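Local coordinates for protein putative carboxylesterase (Lactobacillus plantarum WCFS1, PDB 3BJR) that probably hydrolyses carboxylic ester bonds as an alpha/beta-hydrolase-type carboxylesterase, at residues S71-F76 and Y81-L86. Sequence-based numbering, arbitrary orientation.
Sequences SLAMAF and YQAFYL
The second half of a beta-alpha-beta unit, in which helix 66-77 returns the chain to the sheet as strand 82-87 beside strand 50-56, is packed together here through two alanines and two aromatic rings. Ala73 and Ala83 meet methyl to methyl, CB to CB at 3.9 Å, and their CA atoms lie just 5.2 Å apart. With side chains this small the helix backbone itself comes down on the strand, and Ala73 O sits 3.2 Å from Ala83 CB. At the C-terminal end of the helix Phe76 and Tyr81 form a T-shaped pair: the Phe76 edge is turned to a face of Tyr81, centroids 5.8 Å apart and planes at 84°, with Phe76 CD1 above the rim of the tyrosine ring. In Tyr81, CG stands beside the backbone N (chi1 -72°), which sets the ring against the helix end, and there Tyr81 CD1 lies 3.4 Å from Phe76 O. Phe76 O also accepts a weak, bent hydrogen bond from Tyr81 N (3.5 Å, 138°). Leu276 and Leu279 of helix 270-281 touch the side chains of both Phe76 and Tyr81, as does Ile53 of strand 50-56, while Tyr81 OH is hydrogen-bonded to Arg283. The alanines thus join helix to strand, and Phe76 and Tyr81 join the helix end to the residue leading into the strand, in a buried, mainly apolar contact crossed by one weak N-H...O bond.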
loop_
_atom_site.group_PDB
_atom_site.type_symbol
_atom_site.label_atom_id
_atom_site.label_comp_id
_atom_site.label_asym_id
_atom_site.label_seq_id
_atom_site.Cartn_x
_atom_site.Cartn_y
_atom_site.Cartn_z
ATOM N N SER A 71 -7.094 4.259 -23.191
ATOM C CA SER A 71 -7.866 4.759 -22.080
ATOM C C SER A 71 -6.977 5.176 -20.939
ATOM O O SER A 71 -7.218 6.201 -20.298
ATOM C CB SER A 71 -8.829 3.665 -21.597
ATOM O OG SER A 71 -9.498 4.060 -20.426
ATOM N N LEU A 72 -5.994 4.338 -20.630
ATOM C CA LEU A 72 -5.019 4.636 -19.573
ATOM C C LEU A 72 -4.114 5.822 -19.976
ATOM O O LEU A 72 -3.758 6.601 -19.123
ATOM C CB LEU A 72 -4.199 3.390 -19.185
ATOM C CG LEU A 72 -4.907 2.192 -18.575
ATOM C CD1 LEU A 72 -3.930 1.002 -18.587
ATOM C CD2 LEU A 72 -5.378 2.471 -17.125
ATOM N N ALA A 73 -3.803 5.981 -21.274
ATOM C CA ALA A 73 -3.041 7.144 -21.735
ATOM C C ALA A 73 -3.901 8.402 -21.485
ATOM O O ALA A 73 -3.412 9.372 -20.931
ATOM C CB ALA A 73 -2.608 7.010 -23.212
HETATM N N MSE A 74 -5.195 8.334 -21.795
HETATM C CA MSE A 74 -6.114 9.470 -21.575
HETATM C C MSE A 74 -6.338 9.827 -20.110
HETATM O O MSE A 74 -6.550 10.984 -19.776
HETATM C CB MSE A 74 -7.436 9.221 -22.273
HETATM C CG MSE A 74 -7.330 9.162 -23.805
HETATM SE SE MSE A 74 -6.570 10.764 -24.639
HETATM C CE MSE A 74 -7.760 12.040 -23.696
ATOM N N ALA A 75 -6.259 8.845 -19.229
ATOM C CA ALA A 75 -6.400 9.100 -17.811
ATOM C C ALA A 75 -5.342 10.135 -17.356
ATOM O O ALA A 75 -5.619 11.035 -16.567
ATOM C CB ALA A 75 -6.292 7.781 -17.016
ATOM N N PHE A 76 -4.149 10.030 -17.919
ATOM C CA PHE A 76 -3.055 10.932 -17.606
ATOM C C PHE A 76 -3.072 12.198 -18.464
ATOM O O PHE A 76 -2.862 13.290 -17.959
ATOM C CB PHE A 76 -1.748 10.171 -17.722
ATOM C CG PHE A 76 -1.495 9.254 -16.565
ATOM C CD1 PHE A 76 -0.972 9.747 -15.381
ATOM C CD2 PHE A 76 -1.777 7.905 -16.662
ATOM C CE1 PHE A 76 -0.717 8.901 -14.312
ATOM C CE2 PHE A 76 -1.576 7.054 -15.607
ATOM C CZ PHE A 76 -1.003 7.529 -14.436
ATOM N N TYR A 81 -0.511 15.685 -18.803
ATOM C CA TYR A 81 0.599 14.912 -19.274
ATOM C C TYR A 81 0.522 14.762 -20.758
ATOM O O TYR A 81 -0.556 14.763 -21.315
ATOM C CB TYR A 81 0.587 13.504 -18.651
ATOM C CG TYR A 81 0.961 13.504 -17.190
ATOM C CD1 TYR A 81 0.034 13.849 -16.223
ATOM C CD2 TYR A 81 2.239 13.190 -16.783
ATOM C CE1 TYR A 81 0.380 13.865 -14.881
ATOM C CE2 TYR A 81 2.585 13.216 -15.449
ATOM C CZ TYR A 81 1.641 13.577 -14.507
ATOM O OH TYR A 81 1.942 13.606 -13.157
ATOM N N GLN A 82 1.677 14.702 -21.405
ATOM C CA GLN A 82 1.727 14.247 -22.788
ATOM C C GLN A 82 1.671 12.739 -22.548
ATOM O O GLN A 82 2.382 12.223 -21.695
ATOM C CB GLN A 82 3.013 14.668 -23.493
ATOM C CG GLN A 82 3.283 16.205 -23.622
ATOM C CD GLN A 82 2.310 16.966 -24.490
ATOM O OE1 GLN A 82 1.121 16.818 -24.350
ATOM N NE2 GLN A 82 2.821 17.814 -25.380
ATOM N N ALA A 83 0.810 12.006 -23.238
ATOM C CA ALA A 83 0.661 10.571 -22.926
ATOM C C ALA A 83 0.920 9.688 -24.120
ATOM O O ALA A 83 0.417 9.968 -25.201
ATOM C CB ALA A 83 -0.710 10.322 -22.375
ATOM N N PHE A 84 1.722 8.641 -23.936
ATOM C CA PHE A 84 2.020 7.704 -25.013
ATOM C C PHE A 84 1.666 6.283 -24.603
ATOM O O PHE A 84 1.526 5.973 -23.408
ATOM C CB PHE A 84 3.520 7.697 -25.312
ATOM C CG PHE A 84 4.065 8.996 -25.826
ATOM C CD1 PHE A 84 4.257 10.071 -24.983
ATOM C CD2 PHE A 84 4.406 9.130 -27.174
ATOM C CE1 PHE A 84 4.754 11.262 -25.483
ATOM C CE2 PHE A 84 4.901 10.306 -27.667
ATOM C CZ PHE A 84 5.074 11.376 -26.826
ATOM N N TYR A 85 1.476 5.407 -25.586
ATOM C CA TYR A 85 1.390 3.981 -25.281
ATOM C C TYR A 85 2.308 3.212 -26.191
ATOM O O TYR A 85 2.515 3.591 -27.328
ATOM C CB TYR A 85 -0.038 3.421 -25.247
ATOM C CG TYR A 85 -0.826 3.344 -26.506
ATOM C CD1 TYR A 85 -0.615 2.333 -27.414
ATOM C CD2 TYR A 85 -1.876 4.201 -26.735
ATOM C CE1 TYR A 85 -1.384 2.193 -28.520
ATOM C CE2 TYR A 85 -2.673 4.054 -27.875
ATOM C CZ TYR A 85 -2.420 3.054 -28.758
ATOM O OH TYR A 85 -3.193 2.919 -29.914
ATOM N N LEU A 86 2.921 2.168 -25.621
ATOM C CA LEU A 86 3.869 1.324 -26.337
ATOM C C LEU A 86 3.280 -0.015 -26.722
ATOM O O LEU A 86 2.907 -0.776 -25.858
ATOM C CB LEU A 86 5.125 1.084 -25.447
ATOM C CG LEU A 86 6.256 0.221 -26.031
ATOM C CD1 LEU A 86 6.878 0.847 -27.286
ATOM C CD2 LEU A 86 7.255 -0.053 -24.947
#